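Local structure of polyketide synthase type I (5KKU) at residues Val36-Met41 and Lys74-Thr79; Ile61-Val66 and Lys88-Ser93; Glu129-Asn134 and Tyr238-Lys243. The protein forms the N-terminal dehydratase domain of a type I polyketide synthase in the difficidin assembly line, where it probably removes water from hydroxyacyl intermediates. One frame throughout, in Å; residues are numbered along the deposited sequence.

Contact 1: Val36-Met41 and Lys74-Thr79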
loop_
_atom_site.group_PDB
_atom_site.type_symbol
_atom_site.label_atom_id
_atom_site.label_comp_id
_atom_site.label_asym_id
_atom_site.label_seq_id
_atom_site.Cartn_x
_atom_site.Cartn_y
_atom_site.Cartn_z
ATOM N N VAL A 36 -0.985 -1.003 3.177
ATOM C CA VAL A 36 -1.411 -1.271 1.827
ATOM C C VAL A 36 -1.297 -2.726 1.427
ATOM O O VAL A 36 -1.939 -3.152 0.552
ATOM C CB VAL A 36 -0.710 -0.382 0.782
ATOM C CG1 VAL A 36 -1.191 1.023 0.864
ATOM C CG2 VAL A 36 0.797 -0.468 0.836
ATOM N N THR A 37 -0.442 -3.460 2.056
ATOM C CA THR A 37 -0.386 -4.879 1.918
ATOM C C THR A 37 -1.768 -5.548 2.021
ATOM O O THR A 37 -2.042 -6.490 1.339
ATOM C CB THR A 37 0.541 -5.460 3.016
ATOM O OG1 THR A 37 1.866 -5.035 2.799
ATOM C CG2 THR A 37 0.519 -6.910 3.042
ATOM N N LEU A 38 -2.617 -5.049 2.905
ATOM C CA LEU A 38 -3.945 -5.580 3.134
ATOM C C LEU A 38 -4.867 -5.451 1.953
ATOM O O LEU A 38 -5.799 -6.186 1.820
ATOM C CB LEU A 38 -4.565 -4.995 4.381
ATOM C CG LEU A 38 -3.719 -5.081 5.644
ATOM C CD1 LEU A 38 -4.305 -4.207 6.679
ATOM C CD2 LEU A 38 -3.538 -6.468 6.183
ATOM N N ILE A 39 -4.580 -4.524 1.070
ATOM C CA ILE A 39 -5.318 -4.393 -0.162
ATOM C C ILE A 39 -5.221 -5.692 -0.984
ATOM O O ILE A 39 -6.200 -6.167 -1.502
ATOM C CB ILE A 39 -4.876 -3.158 -0.992
ATOM C CG1 ILE A 39 -5.386 -1.874 -0.378
ATOM C CG2 ILE A 39 -5.348 -3.237 -2.420
ATOM C CD1 ILE A 39 -4.773 -0.611 -0.879
ATOM N N ASP A 40 -4.024 -6.269 -1.052
ATOM C CA ASP A 40 -3.812 -7.548 -1.727
ATOM C C ASP A 40 -4.582 -8.645 -1.047
ATOM O O ASP A 40 -5.141 -9.482 -1.660
ATOM C CB ASP A 40 -2.342 -7.922 -1.779
ATOM C CG ASP A 40 -2.098 -9.340 -2.235
ATOM O OD1 ASP A 40 -2.159 -9.670 -3.387
ATOM O OD2 ASP A 40 -1.870 -10.149 -1.389
ATOM N N MET A 41 -4.572 -8.672 0.262
ATOM C CA MET A 41 -5.263 -9.709 1.004
ATOM C C MET A 41 -6.733 -9.735 0.669
ATOM O O MET A 41 -7.257 -10.772 0.478
ATOM C CB MET A 41 -4.984 -9.567 2.504
ATOM C CG MET A 41 -5.793 -10.332 3.521
ATOM S SD MET A 41 -5.172 -10.208 5.195
ATOM C CE MET A 41 -3.536 -10.656 4.887
ATOM N N LYS A 74 1.395 -13.307 13.934
ATOM C CA LYS A 74 0.074 -12.742 13.985
ATOM C C LYS A 74 -0.934 -13.540 13.209
ATOM O O LYS A 74 -0.645 -14.022 12.186
ATOM C CB LYS A 74 0.068 -11.311 13.506
ATOM C CG LYS A 74 0.782 -10.360 14.384
ATOM C CD LYS A 74 0.119 -10.218 15.703
ATOM C CE LYS A 74 -0.072 -8.771 15.987
ATOM N NZ LYS A 74 1.157 -8.103 16.458
ATOM N N HIS A 75 -2.129 -13.648 13.737
ATOM C CA HIS A 75 -3.275 -14.123 13.011
ATOM C C HIS A 75 -4.189 -13.009 12.702
ATOM O O HIS A 75 -4.549 -12.285 13.547
ATOM C CB HIS A 75 -4.033 -15.184 13.791
ATOM C CG HIS A 75 -3.408 -16.528 13.732
ATOM N ND1 HIS A 75 -4.005 -17.636 14.249
ATOM C CD2 HIS A 75 -2.228 -16.936 13.237
ATOM C CE1 HIS A 75 -3.230 -18.672 14.068
ATOM N NE2 HIS A 75 -2.149 -18.276 13.448
ATOM N N LEU A 76 -4.596 -12.871 11.477
ATOM C CA LEU A 76 -5.503 -11.835 11.075
ATOM C C LEU A 76 -6.897 -12.387 10.795
ATOM O O LEU A 76 -7.054 -13.447 10.307
ATOM C CB LEU A 76 -4.948 -11.152 9.833
ATOM C CG LEU A 76 -3.900 -10.079 10.017
ATOM C CD1 LEU A 76 -2.731 -10.538 10.848
ATOM C CD2 LEU A 76 -3.469 -9.510 8.699
ATOM N N TYR A 77 -7.924 -11.656 11.133
ATOM C CA TYR A 77 -9.292 -12.064 10.875
ATOM C C TYR A 77 -9.986 -11.088 9.917
ATOM O O TYR A 77 -10.250 -9.984 10.264
ATOM C CB TYR A 77 -10.065 -12.209 12.178
ATOM C CG TYR A 77 -9.441 -13.119 13.188
ATOM C CD1 TYR A 77 -9.425 -14.458 12.998
ATOM C CD2 TYR A 77 -8.858 -12.632 14.328
ATOM C CE1 TYR A 77 -8.860 -15.290 13.904
ATOM C CE2 TYR A 77 -8.301 -13.466 15.248
ATOM C CZ TYR A 77 -8.308 -14.803 15.014
ATOM O OH TYR A 77 -7.774 -15.662 15.878
ATOM N N VAL A 78 -10.244 -11.529 8.701
ATOM C CA VAL A 78 -10.915 -10.711 7.706
ATOM C C VAL A 78 -12.394 -11.012 7.658
ATOM O O VAL A 78 -12.789 -12.077 7.297
ATOM C CB VAL A 78 -10.296 -10.838 6.304
ATOM C CG1 VAL A 78 -10.896 -9.846 5.371
ATOM C CG2 VAL A 78 -8.822 -10.612 6.321
ATOM N N THR A 79 -13.215 -10.061 7.991
ATOM C CA THR A 79 -14.633 -10.309 8.103
ATOM C C THR A 79 -15.449 -9.561 7.072
ATOM O O THR A 79 -15.476 -8.373 7.059
ATOM C CB THR A 79 -15.143 -9.930 9.503
ATOM O OG1 THR A 79 -14.547 -10.771 10.456
ATOM C CG2 THR A 79 -16.631 -10.061 9.620
#
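Leu38 and Met41 meet Leu76 and Val78 without any ring or amide, through aliphatic groups and a thioether; Tyr77, between Leu76 and Val78 in sequence, has its CB turned away from the helix. CD2 of Leu38 comes to 3.9 Å from CD2 of Leu76, the two side chains crossing at about a right angle. Met41 carries the rest. Its CG lies anti to the backbone N (chi1 167°), which sends the chain out toward the strand, and a bend at chi3 (-52°) turns the end so that both SD and CE reach CD2 of Leu76. SD lies 3.8 Å from CG2 of Val78 and 4.0 Å from CD2 of Leu76. All four residues are buried. The axes of helix segment 37-41 and strand segment 74-79 pass 11.5 Å apart at 59°, a separation bridged by side chains from both elements that meet at their ends. Strand 73-83 lies between strands 9-15 and 86-97, and helix 37-49 packs on this sheet as the central helix of the N-terminal hotdog fold, with helix 194-200 touching Val36, Thr37 and Ile39.

Contact 2: Ile61-Val66 and Lys88-Ser93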
loop_
_atom_site.group_PDB
_atom_site.type_symbol
_atom_site.label_atom_id
_atom_site.label_comp_id
_atom_site.label_asym_id
_atom_site.label_seq_id
_atom_site.Cartn_x
_atom_site.Cartn_y
_atom_site.Cartn_z
ATOM N N ILE A 61 -9.622 2.715 5.577
ATOM C CA ILE A 61 -8.979 3.328 6.701
ATOM C C ILE A 61 -7.951 2.401 7.278
ATOM O O ILE A 61 -8.276 1.340 7.635
ATOM C CB ILE A 61 -9.961 3.672 7.812
ATOM C CG1 ILE A 61 -11.108 4.483 7.300
ATOM C CG2 ILE A 61 -9.271 4.418 8.922
ATOM C CD1 ILE A 61 -12.231 4.659 8.290
ATOM N N PHE A 62 -6.727 2.845 7.376
ATOM C CA PHE A 62 -5.675 2.062 7.934
ATOM C C PHE A 62 -5.523 2.390 9.402
ATOM O O PHE A 62 -5.357 3.511 9.782
ATOM C CB PHE A 62 -4.357 2.297 7.206
ATOM C CG PHE A 62 -4.369 1.960 5.754
ATOM C CD1 PHE A 62 -4.511 0.687 5.332
ATOM C CD2 PHE A 62 -4.159 2.910 4.836
ATOM C CE1 PHE A 62 -4.499 0.380 4.013
ATOM C CE2 PHE A 62 -4.146 2.615 3.522
ATOM C CZ PHE A 62 -4.320 1.347 3.107
ATOM N N LYS A 63 -5.609 1.385 10.233
ATOM C CA LYS A 63 -5.611 1.586 11.657
ATOM C C LYS A 63 -4.847 1.067 12.857
ATOM O O LYS A 63 -4.719 1.758 13.827
ATOM C CB LYS A 63 -6.820 0.949 12.288
ATOM C CG LYS A 63 -8.117 1.360 11.630
ATOM C CD LYS A 63 -9.352 1.034 12.436
ATOM C CE LYS A 63 -10.581 1.036 11.578
ATOM N NZ LYS A 63 -11.764 0.354 12.123
ATOM N N GLN A 64 -4.179 0.026 12.815
ATOM C CA GLN A 64 -3.191 -0.362 13.782
ATOM C C GLN A 64 -2.198 -1.135 12.884
ATOM O O GLN A 64 -2.610 -1.897 12.097
ATOM C CB GLN A 64 -3.680 -1.124 14.982
ATOM C CG GLN A 64 -2.793 -1.082 16.164
ATOM C CD GLN A 64 -2.815 0.212 16.922
ATOM O OE1 GLN A 64 -2.414 1.198 16.420
ATOM N NE2 GLN A 64 -3.244 0.177 18.137
ATOM N N PRO A 65 -0.916 -0.891 13.001
ATOM C CA PRO A 65 0.052 -1.623 12.210
ATOM C C PRO A 65 0.166 -3.071 12.659
ATOM O O PRO A 65 0.081 -3.279 13.811
ATOM C CB PRO A 65 1.337 -0.861 12.481
ATOM C CG PRO A 65 1.176 -0.314 13.806
ATOM C CD PRO A 65 -0.257 0.077 13.875
ATOM N N VAL A 66 0.252 -4.030 11.768
ATOM C CA VAL A 66 0.529 -5.401 12.136
ATOM C C VAL A 66 2.031 -5.569 12.383
ATOM O O VAL A 66 2.799 -5.526 11.477
ATOM C CB VAL A 66 0.044 -6.396 11.072
ATOM C CG1 VAL A 66 0.586 -7.781 11.300
ATOM C CG2 VAL A 66 -1.456 -6.433 10.988
ATOM N N LYS A 88 -19.152 -4.573 3.861
ATOM C CA LYS A 88 -18.182 -3.999 4.724
ATOM C C LYS A 88 -17.124 -5.010 5.063
ATOM O O LYS A 88 -17.390 -6.141 5.291
ATOM C CB LYS A 88 -18.805 -3.434 5.969
ATOM C CG LYS A 88 -17.849 -2.694 6.876
ATOM C CD LYS A 88 -18.481 -2.572 8.238
ATOM C CE LYS A 88 -17.553 -2.027 9.303
ATOM N NZ LYS A 88 -17.238 -0.608 9.072
ATOM N N VAL A 89 -15.885 -4.572 5.060
ATOM C CA VAL A 89 -14.793 -5.428 5.398
ATOM C C VAL A 89 -13.953 -4.882 6.531
ATOM O O VAL A 89 -13.565 -3.757 6.540
ATOM C CB VAL A 89 -13.911 -5.720 4.195
ATOM C CG1 VAL A 89 -12.735 -6.575 4.586
ATOM C CG2 VAL A 89 -14.702 -6.396 3.119
ATOM N N GLU A 90 -13.636 -5.722 7.485
ATOM C CA GLU A 90 -12.759 -5.316 8.552
ATOM C C GLU A 90 -11.706 -6.347 8.834
ATOM O O GLU A 90 -11.998 -7.517 8.849
ATOM C CB GLU A 90 -13.544 -5.039 9.803
ATOM C CG GLU A 90 -14.357 -3.786 9.722
ATOM C CD GLU A 90 -15.241 -3.607 10.917
ATOM O OE1 GLU A 90 -15.089 -2.618 11.633
ATOM O OE2 GLU A 90 -16.076 -4.489 11.141
ATOM N N ILE A 91 -10.510 -5.887 9.085
ATOM C CA ILE A 91 -9.416 -6.747 9.443
ATOM C C ILE A 91 -8.934 -6.493 10.864
ATOM O O ILE A 91 -8.588 -5.416 11.248
ATOM C CB ILE A 91 -8.267 -6.591 8.480
ATOM C CG1 ILE A 91 -8.714 -6.847 7.070
ATOM C CG2 ILE A 91 -7.137 -7.500 8.886
ATOM C CD1 ILE A 91 -7.621 -6.697 6.093
ATOM N N THR A 92 -8.918 -7.518 11.668
ATOM C CA THR A 92 -8.342 -7.403 12.974
ATOM C C THR A 92 -7.238 -8.423 13.080
ATOM O O THR A 92 -7.089 -9.210 12.226
ATOM C CB THR A 92 -9.377 -7.635 14.078
ATOM O OG1 THR A 92 -9.946 -8.913 13.927
ATOM C CG2 THR A 92 -10.399 -6.649 14.008
ATOM N N SER A 93 -6.522 -8.417 14.183
ATOM C CA SER A 93 -5.448 -9.357 14.379
ATOM C C SER A 93 -5.098 -9.669 15.812
ATOM O O SER A 93 -5.424 -8.957 16.703
ATOM C CB SER A 93 -4.210 -8.898 13.650
ATOM O OG SER A 93 -3.915 -7.600 13.969
#
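Within the antiparallel sheet of the N-terminal hotdog fold, Lys63 and Val66, in the chain leaving strand 55-62, meet Glu90 and Ser93 of strand 86-97 across an intervening strand, 107-116. The backbone spacing supports this: the CA atoms of Lys63 and Ile91 are 9.4 Å apart, too far for neighbouring strands. Closer in, Val66 approaches Ser93 with one methyl, CG2, at 4.0 Å from OG. The Ser93 hydroxyl sits between its own backbone N and carbonyl carbon (chi1 51°), and its hydrogen bond is to OD1 of Asn109 on the intervening strand; ND2 of the same Asn109 holds the carbonyl O of Gln64. At the other end, the extended Lys63 chain brings NZ to 4.5 Å from OE1 of Glu90, beyond a salt bridge. Its true partner is Glu111, again on strand 107-116. Lys88 NZ stands 3.9 Å from OE1 of Glu90, a long ion pair, and 6.3 Å from NZ of Lys63. Direct contact is therefore slight, 81 Å² in all. The chemistry points to mediation: Asn109 ties both segments together through its amide, while Glu90 and Glu111 probably offset the charges of Lys63 and Lys88 at the partly exposed end.

Contact 3: Glu129-Asn134 and Tyr238-Lys243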
loop_
_atom_site.group_PDB
_atom_site.type_symbol
_atom_site.label_atom_id
_atom_site.label_comp_id
_atom_site.label_asym_id
_atom_site.label_seq_id
_atom_site.Cartn_x
_atom_site.Cartn_y
_atom_site.Cartn_z
ATOM N N GLU A 129 6.930 6.057 -22.889
ATOM C CA GLU A 129 8.137 6.431 -23.555
ATOM C C GLU A 129 8.300 7.930 -23.730
ATOM O O GLU A 129 9.339 8.444 -23.483
ATOM C CB GLU A 129 8.132 5.849 -24.921
ATOM C CG GLU A 129 8.688 4.500 -25.168
ATOM C CD GLU A 129 9.032 4.408 -26.637
ATOM O OE1 GLU A 129 8.313 3.769 -27.385
ATOM O OE2 GLU A 129 9.986 5.056 -27.062
ATOM N N ALA A 130 7.264 8.571 -24.187
ATOM C CA ALA A 130 7.314 9.969 -24.393
ATOM C C ALA A 130 7.500 10.750 -23.107
ATOM O O ALA A 130 8.170 11.711 -23.105
ATOM C CB ALA A 130 6.099 10.442 -25.143
ATOM N N PHE A 131 6.867 10.299 -22.032
ATOM C CA PHE A 131 7.008 10.912 -20.723
ATOM C C PHE A 131 8.439 10.856 -20.268
ATOM O O PHE A 131 8.955 11.810 -19.814
ATOM C CB PHE A 131 6.105 10.280 -19.670
ATOM C CG PHE A 131 5.944 11.119 -18.437
ATOM C CD1 PHE A 131 6.860 11.073 -17.422
ATOM C CD2 PHE A 131 4.879 11.956 -18.300
ATOM C CE1 PHE A 131 6.737 11.865 -16.319
ATOM C CE2 PHE A 131 4.734 12.729 -17.201
ATOM C CZ PHE A 131 5.658 12.678 -16.193
ATOM N N MET A 132 9.055 9.704 -20.389
ATOM C CA MET A 132 10.441 9.514 -19.984
ATOM C C MET A 132 11.455 10.330 -20.777
ATOM O O MET A 132 12.311 10.941 -20.223
ATOM C CB MET A 132 10.828 8.052 -20.033
ATOM C CG MET A 132 10.292 7.173 -18.924
ATOM S SD MET A 132 10.530 5.430 -19.254
ATOM C CE MET A 132 10.345 4.710 -17.673
ATOM N N LYS A 133 11.319 10.341 -22.098
ATOM C CA LYS A 133 12.224 11.036 -22.984
ATOM C C LYS A 133 12.088 12.524 -22.930
ATOM O O LYS A 133 12.978 13.209 -23.205
ATOM C CB LYS A 133 12.072 10.558 -24.409
ATOM C CG LYS A 133 12.558 9.156 -24.625
ATOM C CD LYS A 133 12.262 8.612 -25.986
ATOM C CE LYS A 133 13.136 7.436 -26.280
ATOM N NZ LYS A 133 12.562 6.548 -27.312
ATOM N N ASN A 134 10.944 12.994 -22.520
ATOM C CA ASN A 134 10.729 14.392 -22.439
ATOM C C ASN A 134 10.614 14.933 -21.026
ATOM O O ASN A 134 10.213 16.003 -20.815
ATOM C CB ASN A 134 9.555 14.742 -23.292
ATOM C CG ASN A 134 9.741 14.333 -24.721
ATOM O OD1 ASN A 134 10.714 14.608 -25.325
ATOM N ND2 ASN A 134 8.791 13.690 -25.240
ATOM N N TYR A 238 4.358 1.418 -13.911
ATOM C CA TYR A 238 4.588 2.832 -14.023
ATOM C C TYR A 238 3.546 3.596 -13.287
ATOM O O TYR A 238 2.475 3.741 -13.765
ATOM C CB TYR A 238 4.637 3.242 -15.486
ATOM C CG TYR A 238 5.685 2.518 -16.265
ATOM C CD1 TYR A 238 5.482 1.259 -16.733
ATOM C CD2 TYR A 238 6.862 3.099 -16.512
ATOM C CE1 TYR A 238 6.447 0.608 -17.400
ATOM C CE2 TYR A 238 7.832 2.455 -17.179
ATOM C CZ TYR A 238 7.612 1.230 -17.643
ATOM O OH TYR A 238 8.587 0.640 -18.291
ATOM N N THR A 239 3.901 4.054 -12.117
ATOM C CA THR A 239 3.042 4.791 -11.269
ATOM C C THR A 239 3.011 6.279 -11.612
ATOM O O THR A 239 3.936 6.986 -11.393
ATOM C CB THR A 239 3.397 4.530 -9.787
ATOM O OG1 THR A 239 3.218 3.145 -9.492
ATOM C CG2 THR A 239 2.528 5.342 -8.898
ATOM N N TYR A 240 1.918 6.747 -12.151
ATOM C CA TYR A 240 1.780 8.091 -12.520
ATOM C C TYR A 240 1.033 8.892 -11.463
ATOM O O TYR A 240 0.076 8.427 -10.910
ATOM C CB TYR A 240 1.044 8.150 -13.827
ATOM C CG TYR A 240 0.607 9.508 -14.222
ATOM C CD1 TYR A 240 1.425 10.318 -14.939
ATOM C CD2 TYR A 240 -0.620 9.966 -13.906
ATOM C CE1 TYR A 240 1.055 11.557 -15.290
ATOM C CE2 TYR A 240 -1.008 11.218 -14.264
ATOM C CZ TYR A 240 -0.159 12.002 -14.969
ATOM O OH TYR A 240 -0.491 13.222 -15.318
ATOM N N SER A 241 1.462 10.104 -11.218
ATOM C CA SER A 241 0.871 10.982 -10.248
ATOM C C SER A 241 0.939 12.463 -10.709
ATOM O O SER A 241 1.877 12.878 -11.306
ATOM C CB SER A 241 1.560 10.730 -8.926
ATOM O OG SER A 241 1.261 11.631 -7.941
ATOM N N ALA A 242 -0.123 13.210 -10.473
ATOM C CA ALA A 242 -0.184 14.599 -10.874
ATOM C C ALA A 242 -0.331 15.599 -9.751
ATOM O O ALA A 242 -1.027 15.411 -8.813
ATOM C CB ALA A 242 -1.266 14.805 -11.880
ATOM N N LYS A 243 0.351 16.702 -9.911
ATOM C CA LYS A 243 0.323 17.762 -8.944
ATOM C C LYS A 243 -1.043 18.343 -8.683
ATOM O O LYS A 243 -1.394 18.520 -7.578
ATOM C CB LYS A 243 1.347 18.839 -9.270
ATOM C CG LYS A 243 1.647 19.721 -8.084
ATOM C CD LYS A 243 3.018 20.326 -8.080
ATOM C CE LYS A 243 2.939 21.790 -7.728
ATOM N NZ LYS A 243 1.835 22.464 -8.474
#
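Two apolar contacts join helix 128-133 to strand 236-248 of the C-terminal hotdog fold, on whose sheet the helix packs: Met132 with Tyr238, and Phe131 with Tyr240. In the first, the methyl CE of Met132 meets the edge of the Tyr238 ring, lying in the ring plane at 3.4 Å from CE2 and 4.0 Å from CD2. The former is a tight carbon-to-carbon approach. Beyond CG the Met132 chain is extended (chi2 168°, chi3 162°), which carries the methyl rather than the sulfur to the ring, and the two side chains cross at about a right angle. In the second, CE2 of Phe131 comes to 4.3 Å from CE1 of Tyr240, reaching that ring at its edge and near its plane. Phe131 also packs on Leu174 and Leu168, so the helix rests on strand 172-178, the neighbour of 236-248, and on 162-168 beyond it.

Polar interactions run within the helix or to residues elsewhere. Lys133 NZ forms a salt bridge with OE2 of Glu129, one turn earlier, at 3.0 Å. Both tyrosine hydroxyls are hydrogen-bonded to acids of strand 172-178: Tyr240 to Glu172, and Tyr238 to Glu176, with a weak bond to Arg268 as well.

The chemistry is thus divided by ring position. Each tyrosine gives carbon to the helix and its hydroxyl to the sheet, so these outer bonds probably steady the rings against which Phe131 and Met132 pack.

In the fold
Contacts 1 and 2 lie together, their centres about 7 Å apart, and contact 3 stands on the opposite side of the chain's centre, about 31 Å and 33 Å from their centres. Along the chain the first two alternate: helix 37-49, strand 55-62, strand 73-83, strand 86-97. They join directly through the adjacent strands 73-83 and 86-97, where Tyr77 N lies 2.8 Å from Thr92 O and Thr79 N 2.9 Å from Glu90 O, both probable hydrogen bonds. Contact 3 follows later, pairing helix 128-133 with strand 236-248 of the C-terminal hotdog fold. The three therefore sample both halves of the double hotdog, whose predicted catalytic His25 and Asp198 come one from each half.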